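Local coordinates for pili retraction protein PilT (Thermus thermophilus, PDB 5FL3), which probably binds and hydrolyses ATP as a motor of the GSP E family that powers retraction of type IV pili, at residues A223-G231 / R263-L271; L289-V300 / Y323-L332. One frame throughout, in Å; residues are numbered along the deposited sequence.

Contact 1 (A223-G231 / R263-L271); sequences AALMAAQTG and RVLLAESLL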
loop_
_atom_site.group_PDB
_atom_site.type_symbol
_atom_site.label_atom_id
_atom_site.label_comp_id
_atom_site.label_asym_id
_atom_site.label_seq_id
_atom_site.Cartn_x
_atom_site.Cartn_y
_atom_site.Cartn_z
ATOM N N ALA A 223 14.404 10.055 9.126
ATOM C CA ALA A 223 15.263 9.987 7.954
ATOM C C ALA A 223 14.455 10.349 6.735
ATOM O O ALA A 223 14.914 11.110 5.876
ATOM C CB ALA A 223 15.875 8.601 7.802
ATOM N N ALA A 224 13.239 9.812 6.674
ATOM C CA ALA A 224 12.354 10.077 5.554
ATOM C C ALA A 224 11.972 11.558 5.494
ATOM O O ALA A 224 11.919 12.137 4.418
ATOM C CB ALA A 224 11.135 9.210 5.639
ATOM N N LEU A 225 11.713 12.168 6.646
ATOM C CA LEU A 225 11.342 13.579 6.679
ATOM C C LEU A 225 12.485 14.429 6.172
ATOM O O LEU A 225 12.281 15.328 5.335
ATOM C CB LEU A 225 10.956 14.018 8.084
ATOM C CG LEU A 225 9.585 13.551 8.571
ATOM C CD1 LEU A 225 9.554 13.576 10.077
ATOM C CD2 LEU A 225 8.489 14.425 8.030
ATOM N N MET A 226 13.684 14.130 6.686
ATOM C CA MET A 226 14.912 14.829 6.310
ATOM C C MET A 226 15.181 14.726 4.800
ATOM O O MET A 226 15.435 15.731 4.119
ATOM C CB MET A 226 16.093 14.268 7.100
ATOM C CG MET A 226 16.048 14.555 8.613
ATOM S SD MET A 226 15.959 16.335 8.989
ATOM C CE MET A 226 17.503 16.910 8.267
ATOM N N ALA A 227 15.109 13.498 4.292
ATOM C CA ALA A 227 15.228 13.233 2.873
ATOM C C ALA A 227 14.269 14.134 2.080
ATOM O O ALA A 227 14.647 14.711 1.055
ATOM C CB ALA A 227 14.964 11.763 2.599
ATOM N N ALA A 228 13.042 14.277 2.575
ATOM C CA ALA A 228 12.044 15.152 1.942
ATOM C C ALA A 228 12.420 16.627 2.071
ATOM O O ALA A 228 12.157 17.428 1.195
ATOM C CB ALA A 228 10.660 14.917 2.553
ATOM N N GLN A 229 13.012 16.976 3.200
ATOM C CA GLN A 229 13.420 18.344 3.464
ATOM C C GLN A 229 14.562 18.738 2.552
ATOM O O GLN A 229 14.667 19.876 2.119
ATOM C CB GLN A 229 13.849 18.479 4.914
ATOM C CG GLN A 229 14.046 19.892 5.351
ATOM C CD GLN A 229 14.695 19.955 6.704
ATOM O OE1 GLN A 229 15.694 19.274 6.956
ATOM N NE2 GLN A 229 14.116 20.745 7.600
ATOM N N THR A 230 15.418 17.761 2.287
ATOM C CA THR A 230 16.625 17.936 1.505
ATOM C C THR A 230 16.318 18.352 0.074
ATOM O O THR A 230 17.047 19.142 -0.540
ATOM C CB THR A 230 17.432 16.640 1.526
ATOM O OG1 THR A 230 18.040 16.509 2.815
ATOM C CG2 THR A 230 18.504 16.614 0.436
ATOM N N GLY A 231 15.226 17.834 -0.459
ATOM C CA GLY A 231 14.861 18.184 -1.808
ATOM C C GLY A 231 14.427 16.997 -2.632
ATOM O O GLY A 231 14.002 17.176 -3.761
ATOM N N ARG A 263 7.117 19.194 14.275
ATOM C CA ARG A 263 6.077 19.940 13.557
ATOM C C ARG A 263 6.665 20.823 12.482
ATOM O O ARG A 263 6.164 20.867 11.356
ATOM C CB ARG A 263 5.260 20.809 14.497
ATOM C CG ARG A 263 4.451 20.045 15.485
ATOM C CD ARG A 263 3.312 20.885 15.992
ATOM N NE ARG A 263 2.535 20.106 16.935
ATOM C CZ ARG A 263 1.374 19.536 16.639
ATOM N NH1 ARG A 263 0.866 19.691 15.420
ATOM N NH2 ARG A 263 0.728 18.826 17.565
ATOM N N VAL A 264 7.721 21.548 12.844
ATOM C CA VAL A 264 8.407 22.403 11.884
ATOM C C VAL A 264 8.858 21.553 10.709
ATOM O O VAL A 264 8.553 21.858 9.557
ATOM C CB VAL A 264 9.612 23.136 12.515
ATOM C CG1 VAL A 264 10.494 23.740 11.430
ATOM C CG2 VAL A 264 9.129 24.219 13.489
ATOM N N LEU A 265 9.538 20.458 11.015
ATOM C CA LEU A 265 10.005 19.537 9.989
ATOM C C LEU A 265 8.836 18.967 9.193
ATOM O O LEU A 265 8.868 18.948 7.959
ATOM C CB LEU A 265 10.830 18.413 10.615
ATOM C CG LEU A 265 11.458 17.392 9.671
ATOM C CD1 LEU A 265 12.376 18.045 8.645
ATOM C CD2 LEU A 265 12.216 16.349 10.472
ATOM N N LEU A 266 7.796 18.521 9.890
ATOM C CA LEU A 266 6.659 17.936 9.197
ATOM C C LEU A 266 5.948 18.966 8.308
ATOM O O LEU A 266 5.695 18.704 7.126
ATOM C CB LEU A 266 5.686 17.315 10.190
ATOM C CG LEU A 266 4.447 16.624 9.599
ATOM C CD1 LEU A 266 4.799 15.618 8.517
ATOM C CD2 LEU A 266 3.670 15.957 10.703
ATOM N N ALA A 267 5.668 20.147 8.857
ATOM C CA ALA A 267 4.933 21.168 8.114
ATOM C C ALA A 267 5.634 21.599 6.823
ATOM O O ALA A 267 4.974 21.801 5.797
ATOM C CB ALA A 267 4.677 22.381 8.995
ATOM N N GLU A 268 6.958 21.732 6.846
ATOM C CA GLU A 268 7.611 22.304 5.672
ATOM C C GLU A 268 7.833 21.266 4.557
ATOM O O GLU A 268 7.764 21.608 3.371
ATOM C CB GLU A 268 8.927 22.990 6.061
ATOM C CG GLU A 268 10.089 22.089 6.474
ATOM C CD GLU A 268 11.350 22.899 6.840
ATOM O OE1 GLU A 268 11.684 23.884 6.126
ATOM O OE2 GLU A 268 12.000 22.557 7.855
ATOM N N SER A 269 8.034 20.001 4.927
ATOM C CA SER A 269 8.286 18.946 3.932
ATOM C C SER A 269 7.049 18.121 3.469
ATOM O O SER A 269 7.122 17.418 2.464
ATOM C CB SER A 269 9.359 17.996 4.470
ATOM O OG SER A 269 9.115 17.685 5.832
ATOM N N LEU A 270 5.920 18.208 4.167
ATOM C CA LEU A 270 4.720 17.480 3.727
ATOM C C LEU A 270 4.138 18.064 2.440
ATOM O O LEU A 270 4.157 19.279 2.246
ATOM C CB LEU A 270 3.653 17.485 4.823
ATOM C CG LEU A 270 2.470 16.534 4.638
ATOM C CD1 LEU A 270 2.951 15.106 4.418
ATOM C CD2 LEU A 270 1.515 16.580 5.817
ATOM N N LEU A 271 3.631 17.195 1.565
ATOM C CA LEU A 271 2.965 17.602 0.314
ATOM C C LEU A 271 1.497 17.242 0.291
ATOM O O LEU A 271 0.653 17.985 -0.217
ATOM C CB LEU A 271 3.602 16.931 -0.879
ATOM C CG LEU A 271 4.993 17.356 -1.269
ATOM C CD1 LEU A 271 5.299 16.714 -2.600
ATOM C CD2 LEU A 271 5.042 18.850 -1.366
#
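L265 reaches from helix 263-269 into the surface of helix 223-230, and its two methyls divide the work. CD2 lies 3.6 Å from L225 CB and also meets L225 CD1, while CD1 lies over a face of the Q229 amide, 3.4 Å from Q229 NE2; M226, crossing L265 at about a right angle, brings SD against both methyls. CG of L265 stands opposite the backbone N (chi1 -177°), which directs the fork toward helix 223-230. One residue on, L266 sets off away from the other helix, yet its CD1 still comes within 3.9 Å of L225 CD2, so L225 is gripped by two leucines. E268 supplies the polar border: its OE2 accepts a hydrogen bond of 2.8 Å from Q229 NE2. The acceptor lies in the plane of the Q229 amide, whereas the donor sits well above the carboxylate plane, the two flat groups being 88° apart. At S269 the backbones come closest, with 5.2 Å between Q229 CA and S269 CA. Here S269 CB packs on A228 CB at 3.9 Å, and the serine hydroxyl is turned back toward its own helix. The axes of the two helical segments cross at 49° and approach to 9.3 Å. Helix 223-230 meets strand 233-238 through A227 and A228 on V234, and helix 195-202 through A224 on L199; A267 of the other helix meets L304 of helix 298-305, and strand 270-280 starts directly after S269.

Contact 2 (L289-V300 / Y323-L332); sequences LALEILIATPYV and YGMRTFDQHL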
loop_
_atom_site.group_PDB
_atom_site.type_symbol
_atom_site.label_atom_id
_atom_site.label_comp_id
_atom_site.label_asym_id
_atom_site.label_seq_id
_atom_site.Cartn_x
_atom_site.Cartn_y
_atom_site.Cartn_z
ATOM N N LEU A 289 -12.764 2.498 -3.494
ATOM C CA LEU A 289 -11.877 3.240 -2.618
ATOM C C LEU A 289 -12.568 4.446 -1.984
ATOM O O LEU A 289 -13.131 5.305 -2.668
ATOM C CB LEU A 289 -10.623 3.684 -3.383
ATOM C CG LEU A 289 -9.560 4.504 -2.632
ATOM C CD1 LEU A 289 -9.015 3.763 -1.425
ATOM C CD2 LEU A 289 -8.414 4.880 -3.562
ATOM N N ALA A 290 -12.528 4.482 -0.661
ATOM C CA ALA A 290 -12.880 5.661 0.103
ATOM C C ALA A 290 -11.580 6.385 0.380
ATOM O O ALA A 290 -10.650 5.786 0.919
ATOM C CB ALA A 290 -13.582 5.291 1.391
ATOM N N LEU A 291 -11.518 7.667 0.030
ATOM C CA LEU A 291 -10.251 8.385 0.006
ATOM C C LEU A 291 -10.377 9.785 0.594
ATOM O O LEU A 291 -11.268 10.563 0.206
ATOM C CB LEU A 291 -9.729 8.445 -1.429
ATOM C CG LEU A 291 -8.491 9.291 -1.655
ATOM C CD1 LEU A 291 -7.324 8.742 -0.837
ATOM C CD2 LEU A 291 -8.140 9.323 -3.124
ATOM N N GLU A 292 -9.513 10.072 1.567
ATOM C CA GLU A 292 -9.394 11.407 2.153
ATOM C C GLU A 292 -8.073 12.039 1.710
ATOM O O GLU A 292 -7.023 11.399 1.806
ATOM C CB GLU A 292 -9.474 11.342 3.669
ATOM C CG GLU A 292 -9.222 12.644 4.369
ATOM C CD GLU A 292 -9.493 12.517 5.853
ATOM O OE1 GLU A 292 -10.611 12.088 6.193
ATOM O OE2 GLU A 292 -8.606 12.831 6.681
ATOM N N ILE A 293 -8.132 13.288 1.240
ATOM C CA ILE A 293 -6.956 14.004 0.735
ATOM C C ILE A 293 -6.644 15.263 1.528
ATOM O O ILE A 293 -7.438 16.202 1.547
ATOM C CB ILE A 293 -7.139 14.395 -0.740
ATOM C CG1 ILE A 293 -7.537 13.163 -1.557
ATOM C CG2 ILE A 293 -5.895 15.031 -1.312
ATOM C CD1 ILE A 293 -7.847 13.454 -2.997
ATOM N N LEU A 294 -5.483 15.273 2.188
ATOM C CA LEU A 294 -4.929 16.503 2.744
ATOM C C LEU A 294 -3.800 17.002 1.863
ATOM O O LEU A 294 -2.800 16.317 1.691
ATOM C CB LEU A 294 -4.428 16.288 4.170
ATOM C CG LEU A 294 -3.660 17.468 4.770
ATOM C CD1 LEU A 294 -4.492 18.723 4.655
ATOM C CD2 LEU A 294 -3.300 17.227 6.219
ATOM N N ILE A 295 -3.957 18.178 1.277
ATOM C CA ILE A 295 -2.877 18.762 0.499
ATOM C C ILE A 295 -2.226 19.862 1.310
ATOM O O ILE A 295 -2.906 20.733 1.850
ATOM C CB ILE A 295 -3.359 19.317 -0.837
ATOM C CG1 ILE A 295 -3.941 18.196 -1.699
ATOM C CG2 ILE A 295 -2.213 19.976 -1.574
ATOM C CD1 ILE A 295 -2.918 17.278 -2.270
ATOM N N ALA A 296 -0.902 19.818 1.401
ATOM C CA ALA A 296 -0.163 20.762 2.221
ATOM C C ALA A 296 0.009 22.131 1.539
ATOM O O ALA A 296 1.110 22.524 1.150
ATOM C CB ALA A 296 1.188 20.179 2.595
ATOM N N THR A 297 -1.099 22.852 1.409
ATOM C CA THR A 297 -1.092 24.248 0.994
ATOM C C THR A 297 -0.347 25.104 2.038
ATOM O O THR A 297 -0.047 24.620 3.143
ATOM C CB THR A 297 -2.523 24.760 0.820
ATOM O OG1 THR A 297 -3.172 24.781 2.092
ATOM C CG2 THR A 297 -3.299 23.846 -0.113
ATOM N N PRO A 298 -0.015 26.362 1.686
ATOM C CA PRO A 298 0.571 27.263 2.684
ATOM C C PRO A 298 -0.272 27.374 3.945
ATOM O O PRO A 298 0.266 27.339 5.062
ATOM C CB PRO A 298 0.634 28.596 1.944
ATOM C CG PRO A 298 0.855 28.204 0.501
ATOM C CD PRO A 298 0.085 26.917 0.318
ATOM N N TYR A 299 -1.586 27.480 3.775
ATOM C CA TYR A 299 -2.466 27.599 4.926
ATOM C C TYR A 299 -2.408 26.318 5.766
ATOM O O TYR A 299 -2.292 26.385 6.986
ATOM C CB TYR A 299 -3.903 27.923 4.485
ATOM C CG TYR A 299 -4.899 27.919 5.629
ATOM C CD1 TYR A 299 -5.012 29.003 6.501
ATOM C CD2 TYR A 299 -5.726 26.826 5.835
ATOM C CE1 TYR A 299 -5.928 28.985 7.556
ATOM C CE2 TYR A 299 -6.638 26.795 6.869
ATOM C CZ TYR A 299 -6.738 27.865 7.732
ATOM O OH TYR A 299 -7.657 27.782 8.760
ATOM N N VAL A 300 -2.456 25.156 5.115
ATOM C CA VAL A 300 -2.419 23.882 5.832
ATOM C C VAL A 300 -1.118 23.746 6.623
ATOM O O VAL A 300 -1.091 23.170 7.713
ATOM C CB VAL A 300 -2.568 22.688 4.864
ATOM C CG1 VAL A 300 -2.262 21.363 5.565
ATOM C CG2 VAL A 300 -3.962 22.664 4.275
ATOM N N TYR A 323 -8.126 21.939 -4.424
ATOM C CA TYR A 323 -6.759 21.405 -4.334
ATOM C C TYR A 323 -6.418 19.898 -4.520
ATOM O O TYR A 323 -5.230 19.560 -4.418
ATOM C CB TYR A 323 -6.174 21.828 -2.988
ATOM C CG TYR A 323 -6.006 23.317 -2.848
ATOM C CD1 TYR A 323 -5.120 24.013 -3.657
ATOM C CD2 TYR A 323 -6.718 24.026 -1.896
ATOM C CE1 TYR A 323 -4.954 25.380 -3.522
ATOM C CE2 TYR A 323 -6.556 25.392 -1.751
ATOM C CZ TYR A 323 -5.676 26.061 -2.566
ATOM O OH TYR A 323 -5.518 27.420 -2.424
ATOM N N GLY A 324 -7.356 18.971 -4.723
ATOM C CA GLY A 324 -8.739 19.040 -4.343
ATOM C C GLY A 324 -8.848 18.120 -3.142
ATOM O O GLY A 324 -8.812 16.876 -3.255
ATOM N N MET A 325 -8.943 18.746 -1.975
ATOM C CA MET A 325 -9.081 18.024 -0.722
ATOM C C MET A 325 -10.519 17.579 -0.481
ATOM O O MET A 325 -11.431 17.967 -1.219
ATOM C CB MET A 325 -8.596 18.896 0.445
ATOM C CG MET A 325 -7.101 19.230 0.403
ATOM S SD MET A 325 -6.589 20.236 1.813
ATOM C CE MET A 325 -6.264 21.793 0.998
ATOM N N ARG A 326 -10.694 16.773 0.566
ATOM C CA ARG A 326 -11.984 16.233 0.994
ATOM C C ARG A 326 -11.722 15.302 2.176
ATOM O O ARG A 326 -10.641 14.712 2.275
ATOM C CB ARG A 326 -12.669 15.460 -0.129
ATOM C CG ARG A 326 -11.981 14.155 -0.405
ATOM C CD ARG A 326 -11.853 13.852 -1.854
ATOM N NE ARG A 326 -11.590 12.438 -2.038
ATOM C CZ ARG A 326 -11.585 11.837 -3.217
ATOM N NH1 ARG A 326 -11.835 12.543 -4.313
ATOM N NH2 ARG A 326 -11.344 10.532 -3.297
ATOM N N THR A 327 -12.696 15.168 3.068
ATOM C CA THR A 327 -12.567 14.249 4.189
ATOM C C THR A 327 -13.130 12.891 3.803
ATOM O O THR A 327 -13.774 12.759 2.754
ATOM C CB THR A 327 -13.297 14.765 5.442
ATOM O OG1 THR A 327 -14.692 14.910 5.160
ATOM C CG2 THR A 327 -12.740 16.097 5.871
ATOM N N PHE A 328 -12.886 11.883 4.635
ATOM C CA PHE A 328 -13.547 10.601 4.442
ATOM C C PHE A 328 -15.062 10.747 4.435
ATOM O O PHE A 328 -15.725 10.200 3.552
ATOM C CB PHE A 328 -13.157 9.591 5.515
ATOM C CG PHE A 328 -12.264 8.515 5.016
ATOM C CD1 PHE A 328 -11.463 8.732 3.912
ATOM C CD2 PHE A 328 -12.256 7.271 5.608
ATOM C CE1 PHE A 328 -10.637 7.756 3.432
ATOM C CE2 PHE A 328 -11.429 6.286 5.116
ATOM C CZ PHE A 328 -10.604 6.515 4.047
ATOM N N ASP A 329 -15.596 11.470 5.422
ATOM C CA ASP A 329 -17.038 11.567 5.581
ATOM C C ASP A 329 -17.626 12.265 4.371
ATOM O O ASP A 329 -18.753 11.973 3.979
ATOM C CB ASP A 329 -17.413 12.295 6.872
ATOM C CG ASP A 329 -17.082 11.485 8.119
ATOM O OD1 ASP A 329 -16.737 10.292 7.956
ATOM O OD2 ASP A 329 -17.197 12.036 9.249
ATOM N N GLN A 330 -16.853 13.159 3.754
ATOM C CA GLN A 330 -17.286 13.798 2.508
ATOM C C GLN A 330 -17.293 12.827 1.339
ATOM O O GLN A 330 -18.240 12.791 0.570
ATOM C CB GLN A 330 -16.401 14.996 2.155
ATOM C CG GLN A 330 -16.705 16.260 2.930
ATOM C CD GLN A 330 -15.732 17.370 2.601
ATOM O OE1 GLN A 330 -14.520 17.193 2.698
ATOM N NE2 GLN A 330 -16.255 18.521 2.194
ATOM N N HIS A 331 -16.243 12.036 1.196
ATOM C CA HIS A 331 -16.173 11.152 0.043
ATOM C C HIS A 331 -17.209 10.046 0.162
ATOM O O HIS A 331 -17.689 9.547 -0.854
ATOM C CB HIS A 331 -14.772 10.560 -0.121
ATOM C CG HIS A 331 -14.564 9.862 -1.429
ATOM N ND1 HIS A 331 -13.974 8.619 -1.530
ATOM C CD2 HIS A 331 -14.874 10.229 -2.697
ATOM C CE1 HIS A 331 -13.932 8.252 -2.798
ATOM N NE2 HIS A 331 -14.471 9.213 -3.529
ATOM N N LEU A 332 -17.555 9.678 1.397
ATOM C CA LEU A 332 -18.495 8.577 1.654
ATOM C C LEU A 332 -19.909 8.938 1.213
ATOM O O LEU A 332 -20.572 8.158 0.524
ATOM C CB LEU A 332 -18.501 8.196 3.131
ATOM C CG LEU A 332 -17.335 7.333 3.618
ATOM C CD1 LEU A 332 -17.350 7.214 5.137
ATOM C CD2 LEU A 332 -17.335 5.945 2.962
#
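R326 lays its guanidinium between two side chains, with I293 CD1 over one face and the H331 ring against the other; R326 NH2 stands 3.4 Å above the plane of that ring, over its centre. In the guanidinium plane, R326 NE donates to L291 O at 2.9 Å, a nearly straight bond (169°) that reaches the oxygen from above the carbonyl plane. An alanine here would lose this bond and is likely to leave the H331 ring and I293 CD1 without the flat group that separates them. H331 ND1 accepts from L291 N at 3.1 Å, the donor tilted out of the ring plane, and the imidazole edge faces L289 O. F328 turns its edge to the strand backbone around E292 N and offers a face to A290 CB. E292, extended with CG opposite its backbone N (chi1 174°), uses the anti lone pair of OE1 to take F328 N at 2.8 Å, while its OE2 is held by A243 N. At the other end M325 runs along the strand, with a weak bond from I295 N to its SD, and T297 CG2 sits squarely over the Y323 ring, 3.7 Å from the centroid. Between these ends I293 and R326 form a single antiparallel bridge, I293 N giving a 3.1 Å bond to R326 O. A capping box of T327 and Q330 then starts helix 328-337. The chain thus runs beside the outermost strand of the P-loop ATPase sheet, whose L289 lines the ADP pocket.

Contact 2 is the more buried and the larger, covering 779 Å² against 360 Å² in contact 1, which is partly exposed. The two meet through the sheet: helix 259-269 of contact 1 runs into strand 270-280, the neighbour of strand 287-295 in contact 2, and L271 O probably bonds to A296 N at 2.9 Å. Contact 1 joins two helices, chiefly through leucines with one amide-carboxylate bond at the border. Contact 2 instead sets a connecting segment and a helix start against an outermost strand, with main-chain and side-chain hydrogen bonds as well as packing. Contact 1 lies away from the nucleotide; contact 2 touches ADP through L289.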